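Local coordinates for tRNA(Phe) 7-((3-amino-3-carboxypropyl)-4-demethylwyosine(37)-N(4))-methyltransferase 1 (Pyrococcus horikoshii, PDB 2IT2), which probably methylates N-4 of a 4-demethylwyosine derivative at position 37 of tRNA(Phe), using S-adenosyl-L-methionine as methyl donor, at residues B[33-41]-B[185-196]; B[99-107]-B[173-184]. All blocks are in the same frame, centred on the assembly; numbering follows the deposited sequence.

Interaction 1. Residues B[33-41]-B[185-196]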
loop_
_atom_site.group_PDB
_atom_site.type_symbol
_atom_site.label_atom_id
_atom_site.label_comp_id
_atom_site.label_asym_id
_atom_site.label_seq_id
_atom_site.Cartn_x
_atom_site.Cartn_y
_atom_site.Cartn_z
ATOM N N GLU B 33 21.589 -5.614 5.115
ATOM C CA GLU B 33 22.709 -4.706 5.356
ATOM C C GLU B 33 22.539 -3.290 4.818
ATOM O O GLU B 33 23.065 -2.338 5.392
ATOM C CB GLU B 33 24.000 -5.291 4.788
ATOM C CG GLU B 33 23.930 -5.590 3.307
ATOM C CD GLU B 33 23.638 -7.047 3.037
ATOM O OE1 GLU B 33 22.663 -7.567 3.611
ATOM O OE2 GLU B 33 24.384 -7.675 2.256
ATOM N N ASP B 34 21.820 -3.159 3.711
ATOM C CA ASP B 34 21.581 -1.860 3.087
ATOM C C ASP B 34 21.049 -0.807 4.056
ATOM O O ASP B 34 21.460 0.353 4.000
ATOM C CB ASP B 34 20.582 -2.018 1.937
ATOM C CG ASP B 34 20.474 -0.771 1.071
ATOM O OD1 ASP B 34 20.147 0.318 1.594
ATOM O OD2 ASP B 34 20.721 -0.886 -0.148
ATOM N N ILE B 35 20.136 -1.208 4.937
ATOM C CA ILE B 35 19.528 -0.276 5.878
ATOM C C ILE B 35 20.015 -0.362 7.312
ATOM O O ILE B 35 19.421 0.250 8.200
ATOM C CB ILE B 35 18.000 -0.420 5.893
ATOM C CG1 ILE B 35 17.609 -1.847 6.294
ATOM C CG2 ILE B 35 17.445 -0.037 4.535
ATOM C CD1 ILE B 35 16.114 -2.075 6.394
ATOM N N ILE B 36 21.081 -1.108 7.555
ATOM C CA ILE B 36 21.586 -1.194 8.913
ATOM C C ILE B 36 21.931 0.199 9.450
ATOM O O ILE B 36 21.584 0.532 10.580
ATOM C CB ILE B 36 22.798 -2.140 8.983
ATOM C CG1 ILE B 36 22.308 -3.572 8.768
ATOM C CG2 ILE B 36 23.508 -2.029 10.329
ATOM C CD1 ILE B 36 23.412 -4.603 8.802
ATOM N N PRO B 37 22.613 1.035 8.649
ATOM C CA PRO B 37 22.946 2.376 9.148
ATOM C C PRO B 37 21.702 3.183 9.535
ATOM O O PRO B 37 21.696 3.872 10.550
ATOM C CB PRO B 37 23.685 3.001 7.976
ATOM C CG PRO B 37 24.367 1.814 7.355
ATOM C CD PRO B 37 23.286 0.773 7.364
ATOM N N LEU B 38 20.657 3.087 8.715
ATOM C CA LEU B 38 19.403 3.799 8.959
ATOM C C LEU B 38 18.738 3.307 10.236
ATOM O O LEU B 38 18.247 4.105 11.028
ATOM C CB LEU B 38 18.447 3.621 7.771
ATOM C CG LEU B 38 17.013 4.141 7.908
ATOM C CD1 LEU B 38 17.005 5.644 8.180
ATOM C CD2 LEU B 38 16.261 3.817 6.630
ATOM N N LEU B 39 18.723 1.991 10.443
ATOM C CA LEU B 39 18.102 1.452 11.649
ATOM C C LEU B 39 18.862 1.909 12.884
ATOM O O LEU B 39 18.255 2.269 13.892
ATOM C CB LEU B 39 18.059 -0.079 11.628
ATOM C CG LEU B 39 17.247 -0.696 10.490
ATOM C CD1 LEU B 39 17.358 -2.201 10.590
ATOM C CD2 LEU B 39 15.802 -0.266 10.558
ATOM N N LYS B 40 20.189 1.899 12.821
ATOM C CA LYS B 40 20.948 2.341 13.981
ATOM C C LYS B 40 20.695 3.814 14.245
ATOM O O LYS B 40 20.623 4.227 15.399
ATOM C CB LYS B 40 22.438 2.096 13.790
ATOM C CG LYS B 40 22.775 0.628 13.714
ATOM C CD LYS B 40 24.259 0.438 13.496
ATOM C CE LYS B 40 24.645 -1.035 13.435
ATOM N NZ LYS B 40 26.104 -1.197 13.169
ATOM N N LYS B 41 20.549 4.603 13.181
ATOM C CA LYS B 41 20.295 6.032 13.334
ATOM C C LYS B 41 18.927 6.300 13.974
ATOM O O LYS B 41 18.804 7.157 14.849
ATOM C CB LYS B 41 20.365 6.747 11.977
ATOM C CG LYS B 41 20.660 8.244 12.083
ATOM C CD LYS B 41 22.052 8.479 12.647
ATOM C CE LYS B 41 22.400 9.953 12.714
ATOM N NZ LYS B 41 21.454 10.697 13.582
ATOM N N LYS B 185 16.670 2.683 -2.860
ATOM C CA LYS B 185 17.941 2.861 -2.162
ATOM C C LYS B 185 18.281 4.329 -1.956
ATOM O O LYS B 185 18.846 4.702 -0.927
ATOM C CB LYS B 185 19.079 2.187 -2.928
ATOM C CG LYS B 185 18.868 0.711 -3.214
ATOM C CD LYS B 185 18.554 -0.076 -1.958
ATOM C CE LYS B 185 18.485 -1.562 -2.250
ATOM N NZ LYS B 185 18.192 -2.364 -1.031
ATOM N N GLU B 186 17.943 5.150 -2.944
ATOM C CA GLU B 186 18.198 6.587 -2.872
ATOM C C GLU B 186 17.346 7.212 -1.780
ATOM O O GLU B 186 17.830 8.039 -1.011
ATOM C CB GLU B 186 17.854 7.262 -4.197
ATOM C CG GLU B 186 18.730 6.882 -5.358
ATOM C CD GLU B 186 18.038 7.151 -6.676
ATOM O OE1 GLU B 186 17.375 8.203 -6.793
ATOM O OE2 GLU B 186 18.157 6.321 -7.602
ATOM N N LYS B 187 16.073 6.825 -1.727
ATOM C CA LYS B 187 15.150 7.344 -0.724
ATOM C C LYS B 187 15.551 6.930 0.693
ATOM O O LYS B 187 15.389 7.701 1.641
ATOM C CB LYS B 187 13.722 6.876 -1.031
ATOM C CG LYS B 187 13.148 7.511 -2.287
ATOM C CD LYS B 187 11.726 7.063 -2.550
ATOM C CE LYS B 187 11.161 7.812 -3.748
ATOM N NZ LYS B 187 9.766 7.391 -4.014
ATOM N N LEU B 188 16.071 5.719 0.853
ATOM C CA LEU B 188 16.482 5.285 2.182
ATOM C C LEU B 188 17.669 6.114 2.663
ATOM O O LEU B 188 17.731 6.502 3.830
ATOM C CB LEU B 188 16.832 3.790 2.178
ATOM C CG LEU B 188 15.644 2.823 2.026
ATOM C CD1 LEU B 188 16.148 1.434 1.647
ATOM C CD2 LEU B 188 14.842 2.780 3.325
ATOM N N LYS B 189 18.608 6.395 1.765
ATOM C CA LYS B 189 19.765 7.202 2.131
ATOM C C LYS B 189 19.321 8.631 2.448
ATOM O O LYS B 189 19.846 9.254 3.375
ATOM C CB LYS B 189 20.800 7.208 1.007
ATOM C CG LYS B 189 21.502 5.880 0.826
ATOM C CD LYS B 189 22.594 5.988 -0.213
ATOM C CE LYS B 189 23.350 4.685 -0.332
ATOM N NZ LYS B 189 22.483 3.588 -0.836
ATOM N N ARG B 190 18.354 9.151 1.695
ATOM C CA ARG B 190 17.851 10.504 1.951
ATOM C C ARG B 190 17.236 10.579 3.354
ATOM O O ARG B 190 17.500 11.517 4.113
ATOM C CB ARG B 190 16.805 10.899 0.907
ATOM C CG ARG B 190 17.387 11.349 -0.418
ATOM C CD ARG B 190 16.294 11.471 -1.468
ATOM N NE ARG B 190 15.183 12.327 -1.054
ATOM C CZ ARG B 190 14.040 12.432 -1.730
ATOM N NH1 ARG B 190 13.864 11.732 -2.840
ATOM N NH2 ARG B 190 13.076 13.237 -1.301
ATOM N N LEU B 191 16.409 9.596 3.696
ATOM C CA LEU B 191 15.772 9.544 5.006
ATOM C C LEU B 191 16.811 9.491 6.131
ATOM O O LEU B 191 16.675 10.180 7.152
ATOM C CB LEU B 191 14.859 8.310 5.089
ATOM C CG LEU B 191 14.113 8.081 6.415
ATOM C CD1 LEU B 191 13.263 9.306 6.756
ATOM C CD2 LEU B 191 13.240 6.834 6.311
ATOM N N GLU B 192 17.844 8.666 5.944
ATOM C CA GLU B 192 18.899 8.517 6.944
ATOM C C GLU B 192 19.570 9.850 7.209
ATOM O O GLU B 192 19.877 10.178 8.352
ATOM C CB GLU B 192 19.962 7.515 6.482
ATOM C CG GLU B 192 21.023 7.197 7.544
ATOM C CD GLU B 192 22.059 6.201 7.047
ATOM O OE1 GLU B 192 21.658 5.185 6.443
ATOM O OE2 GLU B 192 23.270 6.423 7.262
ATOM N N SER B 193 19.801 10.614 6.150
ATOM C CA SER B 193 20.444 11.913 6.294
ATOM C C SER B 193 19.552 12.975 6.953
ATOM O O SER B 193 20.060 13.924 7.556
ATOM C CB SER B 193 20.900 12.424 4.923
ATOM O OG SER B 193 19.798 12.873 4.149
ATOM N N LYS B 194 18.232 12.824 6.851
ATOM C CA LYS B 194 17.310 13.819 7.406
ATOM C C LYS B 194 16.703 13.538 8.775
ATOM O O LYS B 194 16.191 14.453 9.419
ATOM C CB LYS B 194 16.175 14.084 6.411
ATOM C CG LYS B 194 16.638 14.632 5.065
ATOM C CD LYS B 194 17.456 15.905 5.249
ATOM C CE LYS B 194 17.913 16.479 3.920
ATOM N NZ LYS B 194 18.816 17.648 4.103
ATOM N N ILE B 195 16.747 12.291 9.229
ATOM C CA ILE B 195 16.159 11.963 10.524
ATOM C C ILE B 195 16.758 12.758 11.681
ATOM O O ILE B 195 16.147 12.873 12.742
ATOM C CB ILE B 195 16.264 10.439 10.838
ATOM C CG1 ILE B 195 17.684 9.931 10.594
ATOM C CG2 ILE B 195 15.264 9.671 9.993
ATOM C CD1 ILE B 195 18.719 10.547 11.499
ATOM N N ASN B 196 17.949 13.307 11.465
ATOM C CA ASN B 196 18.631 14.091 12.487
ATOM C C ASN B 196 17.758 15.264 12.921
ATOM O O ASN B 196 17.882 15.765 14.037
ATOM C CB ASN B 196 19.966 14.628 11.953
ATOM C CG ASN B 196 20.910 13.525 11.506
ATOM O OD1 ASN B 196 21.975 13.325 12.095
ATOM N ND2 ASN B 196 20.521 12.800 10.462
#

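Interaction 2. Residues B[99-107]-B[173-184]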
loop_
_atom_site.group_PDB
_atom_site.type_symbol
_atom_site.label_atom_id
_atom_site.label_comp_id
_atom_site.label_asym_id
_atom_site.label_seq_id
_atom_site.Cartn_x
_atom_site.Cartn_y
_atom_site.Cartn_z
ATOM N N LEU B 99 3.334 -17.693 -12.268
ATOM C CA LEU B 99 4.700 -17.231 -12.059
ATOM C C LEU B 99 4.689 -15.699 -12.182
ATOM O O LEU B 99 4.265 -15.141 -13.194
ATOM C CB LEU B 99 5.646 -17.867 -13.086
ATOM C CG LEU B 99 7.120 -17.466 -12.946
ATOM C CD1 LEU B 99 7.672 -17.953 -11.605
ATOM C CD2 LEU B 99 7.931 -18.039 -14.114
ATOM N N TRP B 100 5.122 -15.024 -11.127
ATOM C CA TRP B 100 5.134 -13.564 -11.104
ATOM C C TRP B 100 6.503 -12.944 -10.871
ATOM O O TRP B 100 7.345 -13.507 -10.159
ATOM C CB TRP B 100 4.205 -13.038 -9.997
ATOM C CG TRP B 100 2.736 -13.221 -10.265
ATOM C CD1 TRP B 100 1.978 -14.331 -9.992
ATOM C CD2 TRP B 100 1.865 -12.286 -10.912
ATOM N NE1 TRP B 100 0.690 -14.141 -10.436
ATOM C CE2 TRP B 100 0.591 -12.902 -11.007
ATOM C CE3 TRP B 100 2.035 -10.995 -11.425
ATOM C CZ2 TRP B 100 -0.507 -12.259 -11.593
ATOM C CZ3 TRP B 100 0.942 -10.356 -12.006
ATOM C CH2 TRP B 100 -0.313 -10.996 -12.089
ATOM N N PHE B 101 6.721 -11.793 -11.493
ATOM C CA PHE B 101 7.941 -11.036 -11.272
ATOM C C PHE B 101 7.407 -9.869 -10.437
ATOM O O PHE B 101 6.538 -9.116 -10.893
ATOM C CB PHE B 101 8.536 -10.546 -12.599
ATOM C CG PHE B 101 9.802 -9.740 -12.434
ATOM C CD1 PHE B 101 9.740 -8.388 -12.093
ATOM C CD2 PHE B 101 11.049 -10.336 -12.599
ATOM C CE1 PHE B 101 10.898 -7.645 -11.911
ATOM C CE2 PHE B 101 12.220 -9.601 -12.416
ATOM C CZ PHE B 101 12.145 -8.255 -12.076
ATOM N N LEU B 102 7.903 -9.726 -9.213
ATOM C CA LEU B 102 7.418 -8.677 -8.321
ATOM C C LEU B 102 8.507 -7.723 -7.845
ATOM O O LEU B 102 9.662 -8.118 -7.651
ATOM C CB LEU B 102 6.766 -9.296 -7.067
ATOM C CG LEU B 102 5.717 -10.403 -7.258
ATOM C CD1 LEU B 102 5.314 -10.988 -5.907
ATOM C CD2 LEU B 102 4.506 -9.848 -7.984
ATOM N N VAL B 103 8.123 -6.463 -7.688
ATOM C CA VAL B 103 9.008 -5.451 -7.123
ATOM C C VAL B 103 8.209 -4.831 -5.975
ATOM O O VAL B 103 7.066 -4.404 -6.170
ATOM C CB VAL B 103 9.390 -4.349 -8.125
ATOM C CG1 VAL B 103 10.224 -3.289 -7.420
ATOM C CG2 VAL B 103 10.193 -4.938 -9.253
ATOM N N ARG B 104 8.803 -4.801 -4.783
ATOM C CA ARG B 104 8.147 -4.242 -3.599
ATOM C C ARG B 104 9.027 -3.237 -2.872
ATOM O O ARG B 104 10.239 -3.417 -2.759
ATOM C CB ARG B 104 7.750 -5.355 -2.626
ATOM C CG ARG B 104 6.682 -6.281 -3.171
ATOM C CD ARG B 104 5.351 -5.559 -3.308
ATOM N NE ARG B 104 4.279 -6.450 -3.745
ATOM C CZ ARG B 104 4.012 -6.734 -5.015
ATOM N NH1 ARG B 104 4.739 -6.193 -5.980
ATOM N NH2 ARG B 104 3.020 -7.567 -5.318
ATOM N N SER B 105 8.384 -2.192 -2.363
ATOM C CA SER B 105 9.057 -1.113 -1.637
ATOM C C SER B 105 9.596 -1.531 -0.281
ATOM O O SER B 105 9.124 -2.506 0.309
ATOM C CB SER B 105 8.075 0.048 -1.426
ATOM O OG SER B 105 8.492 0.883 -0.348
ATOM N N PRO B 106 10.616 -0.811 0.218
ATOM C CA PRO B 106 11.149 -1.158 1.534
ATOM C C PRO B 106 10.008 -0.823 2.507
ATOM O O PRO B 106 9.136 0.005 2.196
ATOM C CB PRO B 106 12.331 -0.190 1.710
ATOM C CG PRO B 106 12.762 0.114 0.329
ATOM C CD PRO B 106 11.455 0.203 -0.445
ATOM N N ILE B 107 10.014 -1.475 3.664
ATOM C CA ILE B 107 9.014 -1.220 4.693
ATOM C C ILE B 107 9.731 -1.115 6.034
ATOM O O ILE B 107 10.457 -2.025 6.435
ATOM C CB ILE B 107 7.978 -2.358 4.803
ATOM C CG1 ILE B 107 7.232 -2.534 3.480
ATOM C CG2 ILE B 107 7.008 -2.047 5.945
ATOM C CD1 ILE B 107 6.211 -3.649 3.500
ATOM N N ILE B 173 11.538 -5.509 -18.426
ATOM C CA ILE B 173 11.028 -5.640 -17.061
ATOM C C ILE B 173 12.166 -5.503 -16.047
ATOM O O ILE B 173 12.018 -4.825 -15.018
ATOM C CB ILE B 173 10.335 -7.012 -16.867
ATOM C CG1 ILE B 173 9.073 -7.068 -17.725
ATOM C CG2 ILE B 173 10.037 -7.266 -15.389
ATOM C CD1 ILE B 173 8.477 -8.463 -17.850
ATOM N N VAL B 174 13.295 -6.149 -16.324
ATOM C CA VAL B 174 14.441 -6.071 -15.420
ATOM C C VAL B 174 14.990 -4.647 -15.339
ATOM O O VAL B 174 15.402 -4.200 -14.267
ATOM C CB VAL B 174 15.563 -7.038 -15.860
ATOM C CG1 VAL B 174 16.881 -6.707 -15.156
ATOM C CG2 VAL B 174 15.162 -8.456 -15.530
ATOM N N GLU B 175 14.983 -3.937 -16.464
ATOM C CA GLU B 175 15.457 -2.557 -16.516
ATOM C C GLU B 175 14.623 -1.678 -15.586
ATOM O O GLU B 175 15.168 -0.942 -14.763
ATOM C CB GLU B 175 15.340 -2.032 -17.944
ATOM C CG GLU B 175 15.917 -0.665 -18.207
ATOM C CD GLU B 175 15.552 -0.182 -19.600
ATOM O OE1 GLU B 175 15.526 -1.015 -20.534
ATOM O OE2 GLU B 175 15.292 1.029 -19.766
ATOM N N ILE B 176 13.304 -1.744 -15.725
ATOM C CA ILE B 176 12.416 -0.945 -14.884
ATOM C C ILE B 176 12.559 -1.372 -13.429
ATOM O O ILE B 176 12.611 -0.536 -12.531
ATOM C CB ILE B 176 10.945 -1.102 -15.342
ATOM C CG1 ILE B 176 10.799 -0.551 -16.764
ATOM C CG2 ILE B 176 9.998 -0.382 -14.375
ATOM C CD1 ILE B 176 10.997 0.952 -16.869
ATOM N N ALA B 177 12.628 -2.678 -13.193
ATOM C CA ALA B 177 12.758 -3.184 -11.833
ATOM C C ALA B 177 13.994 -2.619 -11.169
ATOM O O ALA B 177 13.943 -2.215 -10.009
ATOM C CB ALA B 177 12.830 -4.698 -11.834
ATOM N N ASN B 178 15.106 -2.602 -11.898
ATOM C CA ASN B 178 16.353 -2.078 -11.356
ATOM C C ASN B 178 16.263 -0.570 -11.138
ATOM O O ASN B 178 16.906 -0.052 -10.232
ATOM C CB ASN B 178 17.545 -2.420 -12.264
ATOM C CG ASN B 178 17.954 -3.889 -12.162
ATOM O OD1 ASN B 178 17.706 -4.549 -11.150
ATOM N ND2 ASN B 178 18.601 -4.398 -13.206
ATOM N N ASP B 179 15.481 0.129 -11.961
ATOM C CA ASP B 179 15.302 1.571 -11.791
ATOM C C ASP B 179 14.541 1.819 -10.502
ATOM O O ASP B 179 14.872 2.724 -9.745
ATOM C CB ASP B 179 14.508 2.172 -12.948
ATOM C CG ASP B 179 15.285 2.187 -14.230
ATOM O OD1 ASP B 179 16.532 2.189 -14.166
ATOM O OD2 ASP B 179 14.650 2.209 -15.302
ATOM N N GLN B 180 13.520 1.009 -10.249
ATOM C CA GLN B 180 12.729 1.160 -9.037
ATOM C C GLN B 180 13.591 0.855 -7.812
ATOM O O GLN B 180 13.559 1.589 -6.826
ATOM C CB GLN B 180 11.493 0.250 -9.089
ATOM C CG GLN B 180 10.489 0.639 -10.174
ATOM C CD GLN B 180 9.309 -0.314 -10.261
ATOM O OE1 GLN B 180 9.483 -1.533 -10.220
ATOM N NE2 GLN B 180 8.107 0.232 -10.399
HETATM N N MSE B 181 14.383 -0.207 -7.877
HETATM C CA MSE B 181 15.241 -0.546 -6.755
HETATM C C MSE B 181 16.226 0.584 -6.468
HETATM O O MSE B 181 16.498 0.897 -5.306
HETATM C CB MSE B 181 16.005 -1.834 -7.051
HETATM C CG MSE B 181 16.957 -2.263 -5.949
HETATM SE SE MSE B 181 15.977 -2.712 -4.360
HETATM C CE MSE B 181 14.529 -3.601 -5.291
ATOM N N ARG B 182 16.740 1.206 -7.525
ATOM C CA ARG B 182 17.694 2.291 -7.356
ATOM C C ARG B 182 17.020 3.439 -6.615
ATOM O O ARG B 182 17.625 4.056 -5.735
ATOM C CB ARG B 182 18.211 2.773 -8.710
ATOM C CG ARG B 182 19.368 3.749 -8.591
ATOM C CD ARG B 182 19.655 4.440 -9.916
ATOM N NE ARG B 182 20.151 3.520 -10.932
ATOM C CZ ARG B 182 20.782 3.907 -12.036
ATOM N NH1 ARG B 182 20.996 5.198 -12.260
ATOM N NH2 ARG B 182 21.204 3.011 -12.916
ATOM N N ARG B 183 15.766 3.718 -6.961
ATOM C CA ARG B 183 15.006 4.787 -6.308
ATOM C C ARG B 183 14.776 4.470 -4.830
ATOM O O ARG B 183 14.878 5.353 -3.982
ATOM C CB ARG B 183 13.660 4.993 -7.009
ATOM C CG ARG B 183 13.775 5.595 -8.393
ATOM C CD ARG B 183 12.413 5.683 -9.066
ATOM N NE ARG B 183 11.470 6.500 -8.302
ATOM C CZ ARG B 183 10.200 6.691 -8.642
ATOM N NH1 ARG B 183 9.712 6.125 -9.739
ATOM N NH2 ARG B 183 9.415 7.449 -7.886
ATOM N N PHE B 184 14.473 3.214 -4.518
ATOM C CA PHE B 184 14.262 2.826 -3.125
ATOM C C PHE B 184 15.526 3.091 -2.316
ATOM O O PHE B 184 15.473 3.651 -1.217
ATOM C CB PHE B 184 13.932 1.335 -3.014
ATOM C CG PHE B 184 12.634 0.937 -3.657
ATOM C CD1 PHE B 184 11.538 1.792 -3.657
ATOM C CD2 PHE B 184 12.493 -0.327 -4.227
ATOM C CE1 PHE B 184 10.315 1.391 -4.203
ATOM C CE2 PHE B 184 11.275 -0.733 -4.773
ATOM C CZ PHE B 184 10.192 0.125 -4.764
#

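Interaction 1. Residues B[33-41]-B[185-196]
Leu38 and Ile35 meet Leu188 where the short helix 36-43 packs on the C-terminal end of the long helix 167-194, a near-parallel helix-helix contact with segment axes 9.5 Å apart at 28°. Leu188 divides its two methyls: CD1 presses on Ile35 CG2 at 3.5 Å, tight for two carbons, while CD2 meets Leu38 CD2 at 3.7 Å, the two leucine side chains standing at about a right angle. With CG anti to the backbone N (chi1 172°), Leu38 also sends CD1 over the helix backbone, 3.7 Å from Glu192 CA and close to Leu191 CG. Strand 98-112 backs this apolar row through Leu108, which touches Ile35, Leu38 and Leu191. Polar and charged side chains frame it. Glu192 lies along the more exposed flank, its carboxylate against the Pro37 ring, with OE1 3.4 Å from Pro37 CB. Farther along, Lys41 NZ gives a weak hydrogen bond to Asn196 OD1. Ile35 holds the N-cap position of helix 36-43. Before it, Asp34 reaches back to the long helix, where Lys185 NZ is also bonded to the carbonyl oxygens of His79 and Ser55. The aspartate is thus a lesser partner, joined by a salt bridge of 3.1 Å from Asp34 OD2 to Lys185 NZ in which the hydrogen bond is weak.

Interaction 2. Residues B[99-107]-B[173-184]
Phe101 packs against Ile173 and Ala177 at one end of this buried contact, in which helix 173-184 lies against strand 99-104 of the antiparallel sheet, running nearly parallel to it (16°) with the axes 9.2 Å apart. Close packing is greatest around two rings. Ile173 CG2 sits over one face of Phe101, a CH-pi contact 3.7 Å from the ring centroid, while Ala177 CB comes in at the ring edge, 3.5 Å from Phe101 CE1. Ala177, small enough to let the strand approach, also takes Val103 CG2. At the other end the Phe184 ring is sandwiched. Ser105 CA and Pro106 CD lie over one face, Pro106 CD 3.8 Å from the centroid, and the carbonyl oxygen of Gln180, one turn back in the same helix, lies over the opposite face. Phe184 CG stands anti to its own carbonyl carbon (chi1 -65°), bringing the ring against Ser105 and Pro106. Val103 CG1 meets the ring edge, 3.8 Å from Phe184 CE2.

Elsewhere the contact is looser. Val174 CG2 approaches Phe101 only at 4.4 Å, and Glu175, Arg182 and Arg183 line the solvent side of the helix. Arg104 points away from the helix; its NH1 bonds to Val103 O at 2.9 Å and to Met153 O, and its NH2 forms a salt bridge with Asp154. The flank of Gln180 and Ile176, by contrast, is buried, packing on Trp100 and Gln98, respectively, of the second subunit. Gln180 NE2 is held by Arg152 O, whereas its OE1, against Val103 CG1, is buried without a polar partner. Helix and strand are therefore joined by dispersion and CH-pi contacts, with the lone amide oxygen as a probable local cost in desolvation.

How the interactions relate
Helix 167-194 supplies one side of both contacts: residues 173-184 rest on the sheet in interaction 2, and the next residues, 185-196, receive helix 36-43 in interaction 1. The centres lie about 19 Å apart, yet the contacts join where Leu188 CD1 packs on Pro106 CG at 3.9 Å. Strand 98-112 also runs past both, facing the helix directly in interaction 2 and bordering interaction 1. Along the sequence, the segments of interaction 2 fall between those of interaction 1. Trp100, Ile176 and Gln180 connect interaction 2 to the second subunit, whereas interaction 1 touches no other chain of the assembly.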